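PDB 3ORF: dihydropteridine reductase from Dictyostelium discoideum, which reduces quinonoid dihydropteridines to their tetrahydro forms, including tetrahydrobiopterin, with NADH or NADPH as the electron donor. Local coordinates for residues S183-L193 with R230-E240; E73-I81 with A125-L133. One frame throughout, in Å; residues are numbered along the deposited sequence.

Interaction 1 (S183-L193 with R230-E240). With NAD (nicotinamide-adenine-dinucleotide), chain E.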
loop_
_atom_site.group_PDB
_atom_site.type_symbol
_atom_site.label_atom_id
_atom_site.label_comp_id
_atom_site.label_asym_id
_atom_site.label_seq_id
_atom_site.Cartn_x
_atom_site.Cartn_y
_atom_site.Cartn_z
ATOM N N SER A 183 9.074 1.855 -22.538
ATOM C CA SER A 183 9.553 2.450 -21.314
ATOM C C SER A 183 9.977 1.382 -20.326
ATOM O O SER A 183 9.582 0.246 -20.439
ATOM C CB SER A 183 8.413 3.261 -20.706
ATOM O OG SER A 183 7.392 2.336 -20.486
ATOM N N THR A 184 10.712 1.778 -19.304
ATOM C CA THR A 184 11.273 0.866 -18.315
ATOM C C THR A 184 10.867 1.484 -16.990
ATOM O O THR A 184 11.141 2.668 -16.774
ATOM C CB THR A 184 12.806 0.874 -18.376
ATOM O OG1 THR A 184 13.219 0.216 -19.563
ATOM C CG2 THR A 184 13.428 0.097 -17.208
ATOM N N SER A 185 10.183 0.693 -16.166
ATOM C CA SER A 185 9.757 1.047 -14.794
ATOM C C SER A 185 10.729 0.318 -13.816
ATOM O O SER A 185 10.869 -0.920 -13.912
ATOM C CB SER A 185 8.344 0.524 -14.603
ATOM O OG SER A 185 7.848 0.631 -13.266
ATOM N N LEU A 186 11.403 1.088 -12.932
ATOM C CA LEU A 186 12.339 0.586 -11.915
ATOM C C LEU A 186 12.010 1.179 -10.538
ATOM O O LEU A 186 11.413 2.258 -10.414
ATOM C CB LEU A 186 13.794 1.011 -12.266
ATOM C CG LEU A 186 14.270 0.476 -13.614
ATOM C CD1 LEU A 186 15.599 1.023 -13.947
ATOM C CD2 LEU A 186 14.219 -1.085 -13.632
ATOM N N GLY A 187 12.435 0.480 -9.499
ATOM C CA GLY A 187 12.407 0.990 -8.173
ATOM C C GLY A 187 13.862 1.074 -7.760
ATOM O O GLY A 187 14.652 0.174 -8.107
ATOM N N ILE A 188 14.244 2.140 -7.036
ATOM C CA ILE A 188 15.571 2.167 -6.392
ATOM C C ILE A 188 15.289 2.058 -4.932
ATOM O O ILE A 188 14.353 2.707 -4.426
ATOM C CB ILE A 188 16.396 3.442 -6.711
ATOM C CG1 ILE A 188 15.600 4.689 -6.400
ATOM C CG2 ILE A 188 16.915 3.393 -8.166
ATOM C CD1 ILE A 188 16.313 5.961 -6.778
ATOM N N LEU A 189 16.025 1.156 -4.266
ATOM C CA LEU A 189 15.678 0.710 -2.925
ATOM C C LEU A 189 16.950 0.887 -2.087
ATOM O O LEU A 189 17.735 -0.028 -1.941
ATOM C CB LEU A 189 15.214 -0.785 -2.887
ATOM C CG LEU A 189 13.736 -1.211 -2.992
ATOM C CD1 LEU A 189 13.187 -0.757 -4.339
ATOM C CD2 LEU A 189 13.687 -2.727 -2.865
ATOM N N PRO A 190 17.119 2.066 -1.508
ATOM C CA PRO A 190 18.316 2.293 -0.673
ATOM C C PRO A 190 18.249 1.567 0.686
ATOM O O PRO A 190 17.141 1.431 1.259
ATOM C CB PRO A 190 18.344 3.825 -0.474
ATOM C CG PRO A 190 16.908 4.335 -0.840
ATOM C CD PRO A 190 16.146 3.170 -1.516
ATOM N N VAL A 191 19.395 1.000 1.113
ATOM C CA VAL A 191 19.603 0.601 2.507
ATOM C C VAL A 191 19.711 1.900 3.362
ATOM O O VAL A 191 18.873 2.153 4.223
ATOM C CB VAL A 191 20.817 -0.326 2.603
ATOM C CG1 VAL A 191 21.114 -0.750 4.077
ATOM C CG2 VAL A 191 20.507 -1.557 1.757
ATOM N N THR A 192 20.666 2.767 3.029
ATOM C CA THR A 192 20.769 4.073 3.682
ATOM C C THR A 192 21.442 5.097 2.791
ATOM O O THR A 192 22.646 4.968 2.426
ATOM C CB THR A 192 21.639 4.027 5.004
ATOM O OG1 THR A 192 21.437 2.784 5.683
ATOM C CG2 THR A 192 21.268 5.207 5.921
ATOM N N LEU A 193 20.640 6.075 2.424
ATOM C CA LEU A 193 21.065 7.341 1.805
ATOM C C LEU A 193 21.670 8.322 2.817
ATOM O O LEU A 193 21.292 8.371 4.000
ATOM C CB LEU A 193 19.840 8.091 1.194
ATOM C CG LEU A 193 19.166 7.482 -0.008
ATOM C CD1 LEU A 193 18.256 8.524 -0.702
ATOM C CD2 LEU A 193 20.311 7.034 -0.984
ATOM N N ARG A 230 20.257 -0.614 -18.526
ATOM C CA ARG A 230 19.038 -0.731 -17.732
ATOM C C ARG A 230 18.737 -2.125 -17.195
ATOM O O ARG A 230 18.814 -3.129 -17.912
ATOM C CB ARG A 230 17.825 -0.242 -18.521
ATOM C CG ARG A 230 17.711 1.280 -18.564
ATOM C CD ARG A 230 16.623 1.727 -19.644
ATOM N NE ARG A 230 16.748 3.157 -19.916
ATOM C CZ ARG A 230 15.856 3.921 -20.577
ATOM N NH1 ARG A 230 14.725 3.460 -21.059
ATOM N NH2 ARG A 230 16.114 5.187 -20.759
ATOM N N PRO A 231 18.403 -2.221 -15.895
ATOM C CA PRO A 231 17.978 -3.574 -15.471
ATOM C C PRO A 231 16.684 -3.992 -16.171
ATOM O O PRO A 231 15.962 -3.185 -16.676
ATOM C CB PRO A 231 17.669 -3.404 -13.967
ATOM C CG PRO A 231 18.315 -2.086 -13.562
ATOM C CD PRO A 231 18.446 -1.250 -14.800
ATOM N N THR A 232 16.356 -5.267 -16.112
ATOM C CA THR A 232 15.038 -5.763 -16.454
ATOM C C THR A 232 13.872 -4.869 -15.997
ATOM O O THR A 232 13.790 -4.432 -14.849
ATOM C CB THR A 232 14.846 -7.261 -15.921
ATOM O OG1 THR A 232 15.678 -8.091 -16.721
ATOM C CG2 THR A 232 13.436 -7.765 -16.133
ATOM N N ASN A 233 12.893 -4.744 -16.878
ATOM C CA ASN A 233 11.783 -3.848 -16.638
ATOM C C ASN A 233 11.051 -4.385 -15.404
ATOM O O ASN A 233 10.714 -5.608 -15.321
ATOM C CB ASN A 233 10.864 -3.869 -17.903
ATOM C CG ASN A 233 9.842 -2.718 -17.925
ATOM O OD1 ASN A 233 9.762 -1.919 -16.998
ATOM N ND2 ASN A 233 9.049 -2.637 -18.989
ATOM N N GLY A 234 10.816 -3.505 -14.444
ATOM C CA GLY A 234 10.193 -3.920 -13.213
ATOM C C GLY A 234 11.110 -4.315 -12.065
ATOM O O GLY A 234 10.576 -4.696 -11.003
ATOM N N SER A 235 12.434 -4.360 -12.265
ATOM C CA SER A 235 13.341 -4.736 -11.137
ATOM C C SER A 235 13.231 -3.743 -10.001
ATOM O O SER A 235 13.153 -2.488 -10.205
ATOM C CB SER A 235 14.797 -4.667 -11.583
ATOM O OG SER A 235 14.962 -5.620 -12.615
ATOM N N LEU A 236 13.322 -4.263 -8.798
ATOM C CA LEU A 236 13.546 -3.402 -7.633
ATOM C C LEU A 236 15.043 -3.417 -7.456
ATOM O O LEU A 236 15.623 -4.492 -7.226
ATOM C CB LEU A 236 12.891 -4.070 -6.409
ATOM C CG LEU A 236 11.395 -4.255 -6.592
ATOM C CD1 LEU A 236 10.735 -4.859 -5.305
ATOM C CD2 LEU A 236 10.657 -2.872 -6.962
ATOM N N VAL A 237 15.692 -2.263 -7.536
ATOM C CA VAL A 237 17.135 -2.250 -7.464
ATOM C C VAL A 237 17.636 -1.778 -6.079
ATOM O O VAL A 237 17.585 -0.555 -5.751
ATOM C CB VAL A 237 17.762 -1.330 -8.600
ATOM C CG1 VAL A 237 19.320 -1.504 -8.677
ATOM C CG2 VAL A 237 17.110 -1.599 -9.906
ATOM N N LYS A 238 18.130 -2.750 -5.295
ATOM C CA LYS A 238 18.677 -2.495 -3.962
ATOM C C LYS A 238 20.091 -1.927 -4.080
ATOM O O LYS A 238 20.855 -2.359 -4.930
ATOM C CB LYS A 238 18.707 -3.795 -3.151
ATOM C CG LYS A 238 19.053 -3.644 -1.651
ATOM C CD LYS A 238 19.165 -5.002 -1.052
ATOM C CE LYS A 238 19.781 -4.948 0.372
ATOM N NZ LYS A 238 20.337 -6.292 0.675
ATOM N N PHE A 239 20.453 -0.973 -3.236
ATOM C CA PHE A 239 21.836 -0.506 -3.235
ATOM C C PHE A 239 22.258 -0.154 -1.796
ATOM O O PHE A 239 21.487 0.398 -1.062
ATOM C CB PHE A 239 22.062 0.699 -4.211
ATOM C CG PHE A 239 21.209 1.939 -3.943
ATOM C CD1 PHE A 239 21.736 3.020 -3.246
ATOM C CD2 PHE A 239 19.913 2.031 -4.398
ATOM C CE1 PHE A 239 21.004 4.162 -3.048
ATOM C CE2 PHE A 239 19.128 3.197 -4.201
ATOM C CZ PHE A 239 19.676 4.252 -3.533
ATOM N N GLU A 240 23.499 -0.474 -1.464
ATOM C CA GLU A 240 24.055 -0.319 -0.164
ATOM C C GLU A 240 25.535 0.031 -0.364
ATOM O O GLU A 240 26.186 -0.462 -1.281
ATOM C CB GLU A 240 23.968 -1.638 0.626
ATOM C CG GLU A 240 24.203 -1.447 2.182
ATOM C CD GLU A 240 23.967 -2.761 3.019
ATOM O OE1 GLU A 240 23.614 -3.841 2.446
ATOM O OE2 GLU A 240 24.167 -2.699 4.265
HETATM P PA NAD E . 13.130 14.794 1.947
HETATM O O1A NAD E . 12.164 14.879 3.073
HETATM O O2A NAD E . 14.260 15.757 1.833
HETATM O O5B NAD E . 12.266 15.085 0.581
HETATM C C5B NAD E . 11.065 14.526 0.188
HETATM C C4B NAD E . 10.393 15.569 -0.721
HETATM O O4B NAD E . 9.107 14.999 -1.104
HETATM C C3B NAD E . 10.051 16.836 0.109
HETATM O O3B NAD E . 10.282 17.972 -0.691
HETATM C C2B NAD E . 8.543 16.797 0.261
HETATM O O2B NAD E . 7.980 18.118 0.238
HETATM C C1B NAD E . 8.143 16.046 -1.026
HETATM N N9A NAD E . 6.846 15.317 -0.951
HETATM C C8A NAD E . 6.400 14.632 0.135
HETATM N N7A NAD E . 5.232 14.070 -0.213
HETATM C C5A NAD E . 4.913 14.423 -1.497
HETATM C C6A NAD E . 3.829 14.152 -2.389
HETATM N N6A NAD E . 2.743 13.447 -1.987
HETATM N N1A NAD E . 3.858 14.657 -3.656
HETATM C C2A NAD E . 4.877 15.414 -4.045
HETATM N N3A NAD E . 5.911 15.681 -3.221
HETATM C C4A NAD E . 5.950 15.231 -1.948
HETATM O O3 NAD E . 13.573 13.283 1.909
HETATM P PN NAD E . 14.798 12.624 1.255
HETATM O O1N NAD E . 15.735 12.423 2.406
HETATM O O2N NAD E . 15.201 13.271 -0.062
HETATM O O5D NAD E . 14.279 11.141 0.851
HETATM C C5D NAD E . 13.863 10.801 -0.478
HETATM C C4D NAD E . 13.222 9.399 -0.497
HETATM O O4D NAD E . 14.036 8.478 0.275
HETATM C C3D NAD E . 11.812 9.273 0.094
HETATM O O3D NAD E . 11.002 8.589 -0.927
HETATM C C2D NAD E . 11.984 8.363 1.319
HETATM O O2D NAD E . 10.755 7.637 1.474
HETATM C C1D NAD E . 13.090 7.460 0.729
HETATM N N1N NAD E . 13.865 6.282 1.332
HETATM C C2N NAD E . 15.038 6.402 2.202
HETATM C C3N NAD E . 15.658 5.188 2.660
HETATM C C7N NAD E . 16.915 5.150 3.573
HETATM O O7N NAD E . 16.953 4.362 4.537
HETATM N N7N NAD E . 17.921 5.958 3.178
HETATM C C4N NAD E . 15.159 3.928 2.252
HETATM C C5N NAD E . 14.056 3.836 1.393
HETATM C C6N NAD E . 13.429 4.989 0.949
HETATM O O HOH W 1 22.163 2.857 0.277
#
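Asn233 extends the parallel ladder between the two strands with its side chain, its amide oxygen OD1 taking the N-H of Ser185 at 2.8 Å in a nearly straight bond. Swinging CG anti to the backbone N (chi1 -166°) brings the amide to the edge of strand 184-190, where OD1 does the work of a main-chain carbonyl. In the adjoining type II turn from Thr232 to Ser235, Thr232 O accepts both the N and OG of Ser235, and Gly234 N reaches Ser185 O. Regular pairing follows: Gly187 N to Ser235 O, Val237 N to Gly187 O (2.7 Å), Leu189 N to Val237 O, Phe239 N to Leu189 O and Val191 N to Phe239 O. Phe239 holds CG between its backbone N and carbonyl carbon (chi1 59°), which turns the ring back over the neighbouring strand. Pro190 CA lies over one face and Pro190 CB touches CZ of Phe239 at 3.4 Å, while Ile188 CB and, at 3.6 Å from CE1 of Phe239, Leu193 CD2 meet the rim. Trp248 stacks with the same ring. The proline is held between Phe239 and the cofactor: Pro190 CG is 3.6 Å from NAD C4N, and Pro190 O is 3.3 Å from the same C4N. Strand 184-190 is an inner strand of a Rossmann-fold sheet, and its C-terminal end opens on the nicotinamide pocket of a short-chain dehydrogenase/reductase.

Interaction 2 (E73-I81 with A125-L133)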
loop_
_atom_site.group_PDB
_atom_site.type_symbol
_atom_site.label_atom_id
_atom_site.label_comp_id
_atom_site.label_asym_id
_atom_site.label_seq_id
_atom_site.Cartn_x
_atom_site.Cartn_y
_atom_site.Cartn_z
ATOM N N GLU A 73 -5.153 18.599 -8.026
ATOM C CA GLU A 73 -3.776 19.087 -8.072
ATOM C C GLU A 73 -2.896 18.389 -9.056
ATOM O O GLU A 73 -2.145 19.041 -9.783
ATOM C CB GLU A 73 -3.146 19.068 -6.677
ATOM C CG GLU A 73 -3.710 20.281 -5.784
ATOM C CD GLU A 73 -3.231 21.702 -6.217
ATOM O OE1 GLU A 73 -2.026 22.001 -6.229
ATOM O OE2 GLU A 73 -4.085 22.549 -6.540
ATOM N N ILE A 74 -3.007 17.059 -9.098
ATOM C CA ILE A 74 -2.245 16.281 -10.044
ATOM C C ILE A 74 -2.735 16.534 -11.486
ATOM O O ILE A 74 -1.931 16.842 -12.369
ATOM C CB ILE A 74 -2.158 14.732 -9.624
ATOM C CG1 ILE A 74 -1.536 14.599 -8.231
ATOM C CG2 ILE A 74 -1.403 13.914 -10.652
ATOM C CD1 ILE A 74 -0.134 15.227 -8.111
ATOM N N LYS A 75 -4.038 16.426 -11.740
ATOM C CA LYS A 75 -4.516 16.845 -13.092
ATOM C C LYS A 75 -3.966 18.214 -13.520
ATOM O O LYS A 75 -3.579 18.362 -14.692
ATOM C CB LYS A 75 -6.050 16.809 -13.257
ATOM C CG LYS A 75 -6.638 15.446 -13.683
ATOM C CD LYS A 75 -7.975 15.590 -14.382
ATOM C CE LYS A 75 -9.141 16.138 -13.496
ATOM N NZ LYS A 75 -10.325 16.573 -14.362
ATOM N N SER A 76 -3.871 19.199 -12.596
ATOM C CA SER A 76 -3.523 20.581 -13.032
ATOM C C SER A 76 -2.104 20.720 -13.448
ATOM O O SER A 76 -1.824 21.319 -14.476
ATOM C CB SER A 76 -3.805 21.631 -11.953
ATOM O OG SER A 76 -5.172 21.514 -11.626
ATOM N N VAL A 77 -1.203 20.145 -12.644
ATOM C CA VAL A 77 0.198 20.257 -12.914
ATOM C C VAL A 77 0.543 19.495 -14.219
ATOM O O VAL A 77 1.336 19.998 -15.063
ATOM C CB VAL A 77 1.044 19.865 -11.640
ATOM C CG1 VAL A 77 1.229 18.354 -11.549
ATOM C CG2 VAL A 77 2.334 20.495 -11.705
ATOM N N ILE A 78 -0.091 18.335 -14.436
ATOM C CA ILE A 78 0.061 17.645 -15.737
ATOM C C ILE A 78 -0.537 18.529 -16.811
ATOM O O ILE A 78 0.105 18.760 -17.844
ATOM C CB ILE A 78 -0.689 16.321 -15.857
ATOM C CG1 ILE A 78 -0.229 15.313 -14.817
ATOM C CG2 ILE A 78 -0.484 15.724 -17.249
ATOM C CD1 ILE A 78 1.260 15.169 -14.773
ATOM N N GLU A 79 -1.750 19.038 -16.563
ATOM C CA GLU A 79 -2.378 19.932 -17.566
ATOM C C GLU A 79 -1.499 21.159 -17.882
ATOM O O GLU A 79 -1.378 21.517 -19.031
ATOM C CB GLU A 79 -3.858 20.239 -17.208
ATOM C CG GLU A 79 -4.745 18.913 -17.179
ATOM C CD GLU A 79 -6.223 19.088 -16.776
ATOM O OE1 GLU A 79 -6.586 19.908 -15.878
ATOM O OE2 GLU A 79 -7.029 18.367 -17.393
ATOM N N LYS A 80 -0.808 21.705 -16.862
ATOM C CA LYS A 80 0.128 22.824 -17.032
ATOM C C LYS A 80 1.340 22.460 -17.839
ATOM O O LYS A 80 1.728 23.202 -18.720
ATOM C CB LYS A 80 0.615 23.382 -15.695
ATOM C CG LYS A 80 -0.321 24.302 -14.954
ATOM C CD LYS A 80 0.302 24.656 -13.596
ATOM C CE LYS A 80 -0.712 25.312 -12.656
ATOM N NZ LYS A 80 -0.147 25.427 -11.276
ATOM N N ILE A 81 1.965 21.334 -17.527
ATOM C CA ILE A 81 3.211 20.933 -18.178
ATOM C C ILE A 81 2.969 20.537 -19.649
ATOM O O ILE A 81 3.826 20.728 -20.550
ATOM C CB ILE A 81 3.811 19.728 -17.432
ATOM C CG1 ILE A 81 4.329 20.154 -16.043
ATOM C CG2 ILE A 81 4.899 19.090 -18.263
ATOM C CD1 ILE A 81 4.779 19.039 -15.175
ATOM N N ALA A 125 0.517 9.212 -7.854
ATOM C CA ALA A 125 0.600 10.405 -8.752
ATOM C C ALA A 125 1.633 10.232 -9.881
ATOM O O ALA A 125 1.347 10.563 -11.016
ATOM C CB ALA A 125 0.901 11.662 -7.947
ATOM N N SER A 126 2.818 9.690 -9.548
ATOM C CA SER A 126 3.848 9.350 -10.521
ATOM C C SER A 126 3.328 8.470 -11.584
ATOM O O SER A 126 3.618 8.721 -12.723
ATOM C CB SER A 126 5.008 8.610 -9.874
ATOM O OG SER A 126 5.524 9.433 -8.836
ATOM N N ALA A 127 2.559 7.423 -11.247
ATOM C CA ALA A 127 2.008 6.547 -12.315
ATOM C C ALA A 127 1.235 7.390 -13.358
ATOM O O ALA A 127 1.508 7.362 -14.592
ATOM C CB ALA A 127 1.154 5.450 -11.717
ATOM N N HIS A 128 0.308 8.190 -12.878
ATOM C CA HIS A 128 -0.416 9.094 -13.790
ATOM C C HIS A 128 0.478 10.057 -14.619
ATOM O O HIS A 128 0.296 10.217 -15.807
ATOM C CB HIS A 128 -1.440 9.902 -12.986
ATOM C CG HIS A 128 -2.262 10.825 -13.841
ATOM N ND1 HIS A 128 -3.378 10.400 -14.521
ATOM C CD2 HIS A 128 -2.081 12.130 -14.182
ATOM C CE1 HIS A 128 -3.876 11.411 -15.221
ATOM N NE2 HIS A 128 -3.097 12.465 -15.049
ATOM N N ILE A 129 1.431 10.714 -13.948
ATOM C CA ILE A 129 2.318 11.711 -14.556
ATOM C C ILE A 129 3.120 11.054 -15.646
ATOM O O ILE A 129 3.251 11.638 -16.742
ATOM C CB ILE A 129 3.230 12.323 -13.479
ATOM C CG1 ILE A 129 2.444 13.303 -12.584
ATOM C CG2 ILE A 129 4.397 13.056 -14.093
ATOM C CD1 ILE A 129 3.137 13.673 -11.382
ATOM N N GLY A 130 3.649 9.840 -15.362
ATOM C CA GLY A 130 4.341 9.053 -16.364
ATOM C C GLY A 130 3.470 8.615 -17.527
ATOM O O GLY A 130 3.802 8.814 -18.718
ATOM N N ALA A 131 2.346 7.985 -17.240
ATOM C CA ALA A 131 1.425 7.682 -18.344
ATOM C C ALA A 131 1.168 8.912 -19.247
ATOM O O ALA A 131 1.123 8.792 -20.475
ATOM C CB ALA A 131 0.124 7.157 -17.818
ATOM N N LYS A 132 1.019 10.100 -18.656
ATOM C CA LYS A 132 0.668 11.281 -19.501
ATOM C C LYS A 132 1.861 11.964 -20.172
ATOM O O LYS A 132 1.720 12.440 -21.287
ATOM C CB LYS A 132 -0.192 12.338 -18.757
ATOM C CG LYS A 132 -1.663 11.934 -18.454
ATOM C CD LYS A 132 -2.499 11.545 -19.686
ATOM C CE LYS A 132 -4.017 11.490 -19.380
ATOM N NZ LYS A 132 -4.716 10.234 -19.778
ATOM N N LEU A 133 3.026 12.006 -19.515
ATOM C CA LEU A 133 4.125 12.860 -19.986
ATOM C C LEU A 133 5.381 12.110 -20.453
ATOM O O LEU A 133 6.331 12.750 -21.013
ATOM C CB LEU A 133 4.552 13.827 -18.884
ATOM C CG LEU A 133 3.535 14.828 -18.309
ATOM C CD1 LEU A 133 4.135 15.753 -17.215
ATOM C CD2 LEU A 133 2.851 15.680 -19.414
#
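The imidazole of His128 is met in its plane, at the edge, by Ile78, whose CG1 lies 3.7 Å from CD2 of His128; Ile74 CG2 comes to the same ring carbon obliquely, at 4.0 Å. With CG anti to the backbone N (chi1 -178°), His128 carries its ring into the cleft between the helices, and Phe108 of the second subunit also packs on it, which brings this cleft close to the dimer interface. The two segments run nearly parallel, their axes 10.5 Å apart and inclined at 26°, and they meet through carbon contacts, without hydrogen bonds between them. Helix 71-82 belongs to the beta-alpha-beta crossover from strand 62-65 to strand 88-93 of the Rossmann fold, and helix 108-133 to the next connection, so the contact joins two helices that cover the sheet. Ile78 is a knob in a hole formed by His128, Ile129, Lys132 and Leu133. Its CG2 rests against the aliphatic base of Lys132, 3.7 Å from CB, and its CD1 lies 3.8 Å from CD1 of Leu133. An alanine in place of Ile78 would probably open a gap among these four residues and take from the His128 edge the CG1 that meets it in plane. One turn on, Ile81 crosses Leu133 at about a right angle, CG2 of Ile81 standing 3.6 Å from CD1 of Leu133. On the sheet side, Leu26 of strand 24-28 touches both Ile129 and Leu133. At the other end Ile74 CD1 touches Ala125 CB at 3.7 Å.

Overall arrangement
The two contacts belong to one Rossmann domain but follow one another along the chain, interaction 2 being complete before interaction 1 begins. Their centres lie about 22 Å apart, and their nearest atoms, about 7 Å apart, do not touch. Interaction 1 joins strands within the sheet, whereas interaction 2 joins helices lying over it. The NAD spans the distance between them: 183-193 meets its nicotinamide end, while the side chain of Ile74 in 73-81 comes within about 6 Å of the cofactor on its adenine side. The side chain of Pro190 is also about 7 Å from that of Tyr158, the predicted proton acceptor, which places interaction 1 beside the probable catalytic centre.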